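Local coordinates for protein pterin-4-alpha-carbinolamine dehydratase MoaB2 (Mycobacterium marinum, PDB 3RFQ) that probably takes part in molybdenum cofactor biosynthesis, where, as a member of the MogA/MoaB family, it is expected to bind a molybdopterin-type pterin, at residues I119-S129 against G166-I177; S129-A138 against A157-D165. All coordinates share one frame; numbering follows the deposited sequence.

Interaction 1 of 2, residues I119-S129 against G166-I177; sequences ILGIAEAIRAS and GMATLNPLAAHI. With NA (sodium ion), chain F.
Ile126 and Gly166 bring the two backbones closest, their CA atoms 5.4 Å apart, and from there helices 120-129 and 166-177 splay apart as they run in roughly opposite directions. The axes make an angle of 145° and approach to 9.1 Å. The Ile122 and Leu170 CA atoms are already wider apart, and Pro172 marks a kink in the second helix.

Where the backbones are near, small groups do the touching. Thr169 divides its branches between two environments: with chi1 at -69°, OG1 lies beside the backbone N and faces Ser129, 3.4 Å from its CB, leaving CG2 anti to that N, 3.7 Å from Ala125 CB and also against Ile126 CG1. Further along, longer chains span the wider gap. Ile122 presents two branches, CG2 to Leu170 CD1 at 4.0 Å and CG1 to Leu173 CD1 at 3.9 Å, and Leu173 slides past it in the opposite direction. Ile119 and Ile177 pack at the far end, though the placement of the Ile177 tip is doubtful. Ile119, Ile122 and Ile126 also pack on strand 151-156; Leu131 of the second subunit packs on Ala125 and Leu173.

At the Ser129 end the chemistry changes. Ser129 OG binds the sodium ion at 2.5 Å, and a water on that ion is hydrogen-bonded to Thr169 OG1 at 2.8 Å. The helix pair is thus held by hydrocarbon along most of its length, while the polar side chains that touch across the contact, Ser129 and Thr169, sit at one end beside a hydrated cation.

Interaction 2 of 2, residues S129-A138 against A157-D165; sequences SGLSAGIIDA and AGSRYAVRD. With NA (sodium ion), chain F.
Asp137 OD2 receives the backbone N-H of Ser159, 3.0 Å from N to OD2 and nearly along the C-O axis of the carboxylate. Ser159 OG comes to the same carboxylate, 2.9 Å from OD2 and about as near OD1; both bonds are weak and its one proton cannot be assigned between them. Ser159 is the N-cap of helix 160-180, and its OG accepts the N-H of Ala162 in a capping bond. With chi1 of 74°, OG sits between its own backbone N and carbonyl carbon, turned back over the helix start while still meeting Asp137. Ala157 CB lies alongside, 3.5 Å from Asp137 O.

Between this site and the sodium lies Ile135, which follows the Schellman turn at Gly134 and leads into the short helix 136-139. Its CG2 rests on Ala162 N, its side chain crosses that of Tyr161 at about a right angle, CG1 against CB, and its CD1 reaches Asp165 CB at 3.5 Å. Ala138 CB meets Ala162 CB at 3.9 Å.

Asp165 closes the other end. Its CG is anti to the backbone N (chi1 -171°), which sends the carboxylate across to Ser129. OD2 accepts from Ser129 OG at 2.8 Å on the syn side, 16° out of the carboxylate plane, while OD1 binds the sodium at 2.9 Å. Ser129 and Asp165 of the third subunit bind the same ion, so the site lies at a subunit interface. Dividing its oxygens in this way, Asp165 orients the serine hydroxyl, whose oxygen stays turned to the metal, and its negative charge probably offsets part of the cation's charge; Asp137, at the far end, ties helix 136-139 to the start of helix 160-180.

How the interactions relate
Both interactions join helix 160-180 to the region of helix 120-132, and along the chain interaction 2 is nested within the loop that interaction 1 closes. Their centres are 13 Å apart. Ser129 belongs to both: interaction 1 runs from it along the hydrophobic side of the helix pair, and interaction 2 continues past it through the turn into helix 136-139. The two also touch directly, Arg127 CG lying 3.5 Å from Ala138 O. The sodium ion and its four waters stand at Ser129, the residue the two interactions share, and both interactions reach the third subunit there, so the fold's helix pairing meets the assembly at one metal site.

Interaction 1 of 2, residues I119-S129 against G166-I177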
loop_
_atom_site.group_PDB
_atom_site.type_symbol
_atom_site.label_atom_id
_atom_site.label_comp_id
_atom_site.label_asym_id
_atom_site.label_seq_id
_atom_site.Cartn_x
_atom_site.Cartn_y
_atom_site.Cartn_z
ATOM N N ILE C 119 -5.153 13.708 -14.108
ATOM C CA ILE C 119 -4.517 13.643 -12.796
ATOM C C ILE C 119 -4.431 12.159 -12.436
ATOM O O ILE C 119 -5.304 11.618 -11.725
ATOM C CB ILE C 119 -5.330 14.468 -11.723
ATOM C CG1 ILE C 119 -5.476 15.927 -12.173
ATOM C CG2 ILE C 119 -4.634 14.452 -10.344
ATOM C CD1 ILE C 119 -6.528 16.724 -11.364
ATOM N N LEU C 120 -3.388 11.498 -12.948
ATOM C CA LEU C 120 -3.206 10.050 -12.800
ATOM C C LEU C 120 -3.305 9.570 -11.351
ATOM O O LEU C 120 -3.804 8.476 -11.100
ATOM C CB LEU C 120 -1.876 9.570 -13.448
ATOM C CG LEU C 120 -1.706 9.764 -14.965
ATOM C CD1 LEU C 120 -0.381 9.172 -15.531
ATOM C CD2 LEU C 120 -2.896 9.200 -15.740
ATOM N N GLY C 121 -2.835 10.394 -10.406
ATOM C CA GLY C 121 -2.792 9.997 -9.018
ATOM C C GLY C 121 -4.146 9.716 -8.380
ATOM O O GLY C 121 -4.237 8.913 -7.443
ATOM N N ILE C 122 -5.193 10.369 -8.868
ATOM C CA ILE C 122 -6.528 10.128 -8.355
ATOM C C ILE C 122 -7.002 8.731 -8.747
ATOM O O ILE C 122 -7.381 7.945 -7.877
ATOM C CB ILE C 122 -7.555 11.222 -8.793
ATOM C CG1 ILE C 122 -7.290 12.545 -8.062
ATOM C CG2 ILE C 122 -9.005 10.762 -8.502
ATOM C CD1 ILE C 122 -8.029 13.747 -8.671
ATOM N N ALA C 123 -6.988 8.439 -10.055
ATOM C CA ALA C 123 -7.348 7.104 -10.562
ATOM C C ALA C 123 -6.482 5.994 -9.917
ATOM O O ALA C 123 -6.989 4.893 -9.611
ATOM C CB ALA C 123 -7.235 7.053 -12.100
ATOM N N GLU C 124 -5.188 6.272 -9.700
ATOM C CA GLU C 124 -4.339 5.262 -9.073
ATOM C C GLU C 124 -4.727 5.015 -7.618
ATOM O O GLU C 124 -4.647 3.892 -7.149
ATOM C CB GLU C 124 -2.851 5.625 -9.129
ATOM C CG GLU C 124 -2.309 5.807 -10.508
ATOM C CD GLU C 124 -0.969 6.507 -10.523
ATOM O OE1 GLU C 124 -0.437 6.892 -9.435
ATOM O OE2 GLU C 124 -0.425 6.652 -11.637
ATOM N N ALA C 125 -5.111 6.075 -6.905
ATOM C CA ALA C 125 -5.420 5.948 -5.488
ATOM C C ALA C 125 -6.745 5.222 -5.343
ATOM O O ALA C 125 -6.877 4.390 -4.467
ATOM C CB ALA C 125 -5.452 7.351 -4.770
ATOM N N ILE C 126 -7.710 5.523 -6.219
ATOM C CA ILE C 126 -9.013 4.862 -6.192
ATOM C C ILE C 126 -8.819 3.356 -6.458
ATOM O O ILE C 126 -9.351 2.513 -5.731
ATOM C CB ILE C 126 -10.027 5.522 -7.198
ATOM C CG1 ILE C 126 -10.538 6.862 -6.628
ATOM C CG2 ILE C 126 -11.217 4.583 -7.485
ATOM C CD1 ILE C 126 -11.026 7.844 -7.680
ATOM N N ARG C 127 -8.005 3.022 -7.460
ATOM C CA ARG C 127 -7.786 1.616 -7.786
ATOM C C ARG C 127 -7.036 0.888 -6.688
ATOM O O ARG C 127 -7.424 -0.245 -6.327
ATOM C CB ARG C 127 -7.087 1.439 -9.132
ATOM C CG ARG C 127 -7.973 1.709 -10.368
ATOM C CD ARG C 127 -7.299 1.201 -11.658
ATOM N NE ARG C 127 -6.191 2.107 -12.014
ATOM C CZ ARG C 127 -6.329 3.194 -12.779
ATOM N NH1 ARG C 127 -5.275 3.966 -13.022
ATOM N NH2 ARG C 127 -7.520 3.494 -13.317
ATOM N N ALA C 128 -5.967 1.505 -6.155
ATOM C CA ALA C 128 -5.192 0.820 -5.114
ATOM C C ALA C 128 -6.056 0.568 -3.883
ATOM O O ALA C 128 -5.983 -0.496 -3.244
ATOM C CB ALA C 128 -3.916 1.599 -4.727
ATOM N N SER C 129 -6.854 1.556 -3.517
ATOM C CA SER C 129 -7.751 1.379 -2.362
ATOM C C SER C 129 -8.818 0.309 -2.627
ATOM O O SER C 129 -9.154 -0.532 -1.752
ATOM C CB SER C 129 -8.444 2.703 -2.047
ATOM O OG SER C 129 -9.267 2.515 -0.955
ATOM N N GLY C 166 -14.488 4.776 -3.389
ATOM C CA GLY C 166 -14.001 5.838 -4.268
ATOM C C GLY C 166 -14.117 7.209 -3.642
ATOM O O GLY C 166 -13.186 8.000 -3.709
ATOM N N MET C 167 -15.259 7.499 -3.022
ATOM C CA MET C 167 -15.498 8.802 -2.393
ATOM C C MET C 167 -14.622 9.009 -1.162
ATOM O O MET C 167 -14.148 10.115 -0.938
ATOM C CB MET C 167 -16.989 8.987 -2.027
ATOM C CG MET C 167 -17.940 9.190 -3.222
ATOM S SD MET C 167 -17.504 10.567 -4.325
ATOM C CE MET C 167 -17.595 11.975 -3.216
ATOM N N ALA C 168 -14.410 7.955 -0.360
ATOM C CA ALA C 168 -13.516 8.032 0.808
ATOM C C ALA C 168 -12.096 8.461 0.378
ATOM O O ALA C 168 -11.428 9.282 1.035
ATOM C CB ALA C 168 -13.454 6.670 1.526
ATOM N N THR C 169 -11.646 7.894 -0.731
ATOM C CA THR C 169 -10.338 8.202 -1.303
ATOM C C THR C 169 -10.308 9.589 -1.949
ATOM O O THR C 169 -9.320 10.317 -1.807
ATOM C CB THR C 169 -9.927 7.076 -2.321
ATOM O OG1 THR C 169 -9.666 5.872 -1.585
ATOM C CG2 THR C 169 -8.703 7.451 -3.113
ATOM N N LEU C 170 -11.397 9.959 -2.633
ATOM C CA LEU C 170 -11.479 11.242 -3.321
ATOM C C LEU C 170 -11.510 12.459 -2.351
ATOM O O LEU C 170 -10.922 13.506 -2.660
ATOM C CB LEU C 170 -12.704 11.287 -4.244
ATOM C CG LEU C 170 -12.756 12.540 -5.136
ATOM C CD1 LEU C 170 -11.506 12.626 -6.045
ATOM C CD2 LEU C 170 -14.009 12.539 -5.963
ATOM N N ASN C 171 -12.173 12.303 -1.193
ATOM C CA ASN C 171 -12.370 13.396 -0.246
ATOM C C ASN C 171 -11.118 14.284 -0.072
ATOM O O ASN C 171 -11.178 15.462 -0.368
ATOM C CB ASN C 171 -12.832 12.888 1.134
ATOM C CG ASN C 171 -14.267 12.432 1.135
ATOM O OD1 ASN C 171 -15.087 12.846 0.282
ATOM N ND2 ASN C 171 -14.592 11.568 2.095
ATOM N N PRO C 172 -9.971 13.708 0.350
ATOM C CA PRO C 172 -8.854 14.657 0.583
ATOM C C PRO C 172 -8.215 15.171 -0.724
ATOM O O PRO C 172 -7.381 16.074 -0.684
ATOM C CB PRO C 172 -7.842 13.815 1.369
ATOM C CG PRO C 172 -8.097 12.380 0.848
ATOM C CD PRO C 172 -9.609 12.321 0.700
ATOM N N LEU C 173 -8.577 14.603 -1.863
ATOM C CA LEU C 173 -7.889 14.980 -3.107
ATOM C C LEU C 173 -8.605 16.144 -3.822
ATOM O O LEU C 173 -7.966 17.099 -4.259
ATOM C CB LEU C 173 -7.735 13.756 -4.033
ATOM C CG LEU C 173 -7.191 12.482 -3.345
ATOM C CD1 LEU C 173 -7.055 11.367 -4.329
ATOM C CD2 LEU C 173 -5.851 12.699 -2.610
ATOM N N ALA C 174 -9.925 16.022 -3.939
ATOM C CA ALA C 174 -10.772 16.952 -4.668
ATOM C C ALA C 174 -10.611 18.355 -4.142
ATOM O O ALA C 174 -10.328 19.299 -4.907
ATOM C CB ALA C 174 -12.251 16.524 -4.554
ATOM N N ALA C 175 -10.746 18.475 -2.825
ATOM C CA ALA C 175 -10.711 19.775 -2.170
ATOM C C ALA C 175 -9.402 20.465 -2.441
ATOM O O ALA C 175 -9.387 21.675 -2.675
ATOM C CB ALA C 175 -10.972 19.643 -0.640
ATOM N N HIS C 176 -8.308 19.697 -2.478
ATOM C CA HIS C 176 -6.987 20.280 -2.779
ATOM C C HIS C 176 -6.894 20.771 -4.226
ATOM O O HIS C 176 -6.344 21.847 -4.488
ATOM C CB HIS C 176 -5.857 19.298 -2.462
ATOM C CG HIS C 176 -4.535 19.698 -3.035
ATOM N ND1 HIS C 176 -3.624 20.466 -2.344
ATOM C CD2 HIS C 176 -3.975 19.448 -4.243
ATOM C CE1 HIS C 176 -2.558 20.670 -3.100
ATOM N NE2 HIS C 176 -2.745 20.059 -4.257
ATOM N N ILE C 177 -7.403 19.960 -5.159
ATOM C CA ILE C 177 -7.388 20.295 -6.576
ATOM C C ILE C 177 -8.199 21.570 -6.850
ATOM O O ILE C 177 -7.732 22.481 -7.530
ATOM C CB ILE C 177 -7.916 19.114 -7.421
ATOM C CG1 ILE C 177 -6.919 17.951 -7.348
ATOM C CG2 ILE C 177 -8.108 19.536 -8.870
ATOM C CD1 ILE C 177 -7.506 16.616 -7.600
HETATM NA NA NA F . -9.900 2.508 1.504
HETATM O O HOH W 1 -8.802 0.121 0.956
HETATM O O HOH W 2 -10.713 4.604 0.630
HETATM O O HOH W 3 -7.653 4.167 1.575
HETATM O O HOH W 4 -11.292 1.131 2.754
#

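Interaction 2 of 2, residues S129-A138 against A157-D165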
loop_
_atom_site.group_PDB
_atom_site.type_symbol
_atom_site.label_atom_id
_atom_site.label_comp_id
_atom_site.label_asym_id
_atom_site.label_seq_id
_atom_site.Cartn_x
_atom_site.Cartn_y
_atom_site.Cartn_z
ATOM N N SER C 129 -6.854 1.556 -3.517
ATOM C CA SER C 129 -7.751 1.379 -2.362
ATOM C C SER C 129 -8.818 0.309 -2.627
ATOM O O SER C 129 -9.154 -0.532 -1.752
ATOM C CB SER C 129 -8.444 2.703 -2.047
ATOM O OG SER C 129 -9.267 2.515 -0.955
ATOM N N GLY C 130 -9.378 0.348 -3.827
ATOM C CA GLY C 130 -10.374 -0.656 -4.179
ATOM C C GLY C 130 -9.831 -2.076 -4.091
ATOM O O GLY C 130 -10.487 -3.004 -3.569
ATOM N N LEU C 131 -8.632 -2.249 -4.626
ATOM C CA LEU C 131 -8.006 -3.548 -4.653
ATOM C C LEU C 131 -7.808 -4.091 -3.227
ATOM O O LEU C 131 -8.201 -5.223 -2.968
ATOM C CB LEU C 131 -6.683 -3.456 -5.398
ATOM C CG LEU C 131 -6.319 -4.704 -6.191
ATOM C CD1 LEU C 131 -7.373 -4.947 -7.280
ATOM C CD2 LEU C 131 -4.962 -4.521 -6.806
ATOM N N SER C 132 -7.248 -3.304 -2.299
ATOM C CA SER C 132 -7.074 -3.819 -0.916
ATOM C C SER C 132 -8.352 -4.066 -0.111
ATOM O O SER C 132 -8.351 -4.924 0.766
ATOM C CB SER C 132 -6.022 -3.077 -0.077
ATOM O OG SER C 132 -5.844 -1.768 -0.521
ATOM N N ALA C 133 -9.428 -3.349 -0.441
ATOM C CA ALA C 133 -10.747 -3.619 0.110
ATOM C C ALA C 133 -11.520 -4.745 -0.597
ATOM O O ALA C 133 -12.658 -5.006 -0.233
ATOM C CB ALA C 133 -11.595 -2.311 0.144
ATOM N N GLY C 134 -10.907 -5.429 -1.575
ATOM C CA GLY C 134 -11.584 -6.503 -2.336
ATOM C C GLY C 134 -12.741 -6.045 -3.228
ATOM O O GLY C 134 -13.654 -6.813 -3.523
ATOM N N ILE C 135 -12.717 -4.781 -3.631
ATOM C CA ILE C 135 -13.727 -4.214 -4.499
ATOM C C ILE C 135 -13.145 -4.261 -5.914
ATOM O O ILE C 135 -12.351 -3.404 -6.301
ATOM C CB ILE C 135 -14.051 -2.753 -4.054
ATOM C CG1 ILE C 135 -14.410 -2.735 -2.557
ATOM C CG2 ILE C 135 -15.193 -2.155 -4.915
ATOM C CD1 ILE C 135 -14.352 -1.340 -1.935
ATOM N N ILE C 136 -13.476 -5.319 -6.648
ATOM C CA ILE C 136 -12.748 -5.626 -7.876
ATOM C C ILE C 136 -13.115 -4.664 -9.004
ATOM O O ILE C 136 -12.240 -4.300 -9.762
ATOM C CB ILE C 136 -12.869 -7.095 -8.329
ATOM C CG1 ILE C 136 -12.626 -8.062 -7.170
ATOM C CG2 ILE C 136 -11.797 -7.453 -9.411
ATOM C CD1 ILE C 136 -11.225 -7.925 -6.481
ATOM N N ASP C 137 -14.379 -4.240 -9.098
ATOM C CA ASP C 137 -14.753 -3.247 -10.116
ATOM C C ASP C 137 -14.038 -1.903 -9.877
ATOM O O ASP C 137 -13.659 -1.231 -10.829
ATOM C CB ASP C 137 -16.286 -3.120 -10.325
ATOM C CG ASP C 137 -17.013 -2.505 -9.130
ATOM O OD1 ASP C 137 -16.560 -2.679 -7.985
ATOM O OD2 ASP C 137 -18.074 -1.870 -9.331
ATOM N N ALA C 138 -13.812 -1.551 -8.617
ATOM C CA ALA C 138 -12.988 -0.384 -8.285
ATOM C C ALA C 138 -11.507 -0.639 -8.557
ATOM O O ALA C 138 -10.849 0.164 -9.213
ATOM C CB ALA C 138 -13.209 0.078 -6.815
ATOM N N ALA C 157 -16.412 3.505 -10.688
ATOM C CA ALA C 157 -17.151 2.295 -11.030
ATOM C C ALA C 157 -18.557 2.292 -10.417
ATOM O O ALA C 157 -18.851 3.065 -9.485
ATOM C CB ALA C 157 -16.372 1.025 -10.618
ATOM N N GLY C 158 -19.424 1.432 -10.945
ATOM C CA GLY C 158 -20.838 1.455 -10.562
ATOM C C GLY C 158 -21.319 0.742 -9.293
ATOM O O GLY C 158 -22.403 1.057 -8.794
ATOM N N SER C 159 -20.569 -0.223 -8.748
ATOM C CA SER C 159 -21.114 -0.987 -7.605
ATOM C C SER C 159 -21.242 -0.038 -6.380
ATOM O O SER C 159 -20.557 0.968 -6.311
ATOM C CB SER C 159 -20.211 -2.174 -7.253
ATOM O OG SER C 159 -19.040 -1.690 -6.600
ATOM N N ARG C 160 -22.118 -0.347 -5.436
ATOM C CA ARG C 160 -22.220 0.452 -4.204
ATOM C C ARG C 160 -20.890 0.558 -3.418
ATOM O O ARG C 160 -20.571 1.615 -2.880
ATOM C CB ARG C 160 -23.282 -0.146 -3.276
ATOM C CG ARG C 160 -23.889 0.880 -2.288
ATOM C CD ARG C 160 -25.395 0.588 -2.149
ATOM N NE ARG C 160 -26.068 1.458 -1.187
ATOM C CZ ARG C 160 -26.728 2.545 -1.546
ATOM N NH1 ARG C 160 -26.822 2.847 -2.838
ATOM N NH2 ARG C 160 -27.302 3.319 -0.631
ATOM N N TYR C 161 -20.141 -0.547 -3.335
ATOM C CA TYR C 161 -18.877 -0.530 -2.614
ATOM C C TYR C 161 -17.879 0.357 -3.331
ATOM O O TYR C 161 -17.155 1.097 -2.672
ATOM C CB TYR C 161 -18.299 -1.933 -2.416
ATOM C CG TYR C 161 -19.001 -2.813 -1.384
ATOM C CD1 TYR C 161 -20.025 -2.322 -0.570
ATOM C CD2 TYR C 161 -18.582 -4.126 -1.188
ATOM C CE1 TYR C 161 -20.640 -3.148 0.400
ATOM C CE2 TYR C 161 -19.169 -4.954 -0.228
ATOM C CZ TYR C 161 -20.202 -4.467 0.555
ATOM O OH TYR C 161 -20.786 -5.322 1.473
ATOM N N ALA C 162 -17.851 0.319 -4.670
ATOM C CA ALA C 162 -16.948 1.239 -5.445
ATOM C C ALA C 162 -17.261 2.702 -5.175
ATOM O O ALA C 162 -16.369 3.522 -4.988
ATOM C CB ALA C 162 -16.992 0.960 -6.967
ATOM N N VAL C 163 -18.540 3.037 -5.176
ATOM C CA VAL C 163 -18.947 4.403 -4.927
ATOM C C VAL C 163 -18.502 4.826 -3.524
ATOM O O VAL C 163 -17.892 5.887 -3.342
ATOM C CB VAL C 163 -20.493 4.560 -5.038
ATOM C CG1 VAL C 163 -20.914 5.919 -4.479
ATOM C CG2 VAL C 163 -20.931 4.388 -6.485
ATOM N N ARG C 164 -18.774 3.992 -2.536
ATOM C CA ARG C 164 -18.427 4.400 -1.186
ATOM C C ARG C 164 -16.895 4.556 -1.039
ATOM O O ARG C 164 -16.391 5.576 -0.511
ATOM C CB ARG C 164 -18.945 3.369 -0.184
ATOM C CG ARG C 164 -20.441 3.354 -0.021
ATOM C CD ARG C 164 -20.817 2.439 1.135
ATOM N NE ARG C 164 -22.264 2.346 1.323
ATOM C CZ ARG C 164 -23.035 3.284 1.875
ATOM N NH1 ARG C 164 -22.518 4.446 2.285
ATOM N NH2 ARG C 164 -24.334 3.063 2.004
ATOM N N ASP C 165 -16.164 3.529 -1.469
ATOM C CA ASP C 165 -14.719 3.523 -1.285
ATOM C C ASP C 165 -14.030 4.601 -2.143
ATOM O O ASP C 165 -13.112 5.269 -1.657
ATOM C CB ASP C 165 -14.132 2.135 -1.522
ATOM C CG ASP C 165 -12.675 2.047 -1.119
ATOM O OD1 ASP C 165 -12.370 2.112 0.095
ATOM O OD2 ASP C 165 -11.817 1.900 -2.016
HETATM NA NA NA F . -9.900 2.508 1.504
HETATM O O HOH W 1 -8.802 0.121 0.956
HETATM O O HOH W 2 -10.713 4.604 0.630
HETATM O O HOH W 3 -7.653 4.167 1.575
HETATM O O HOH W 4 -11.292 1.131 2.754
#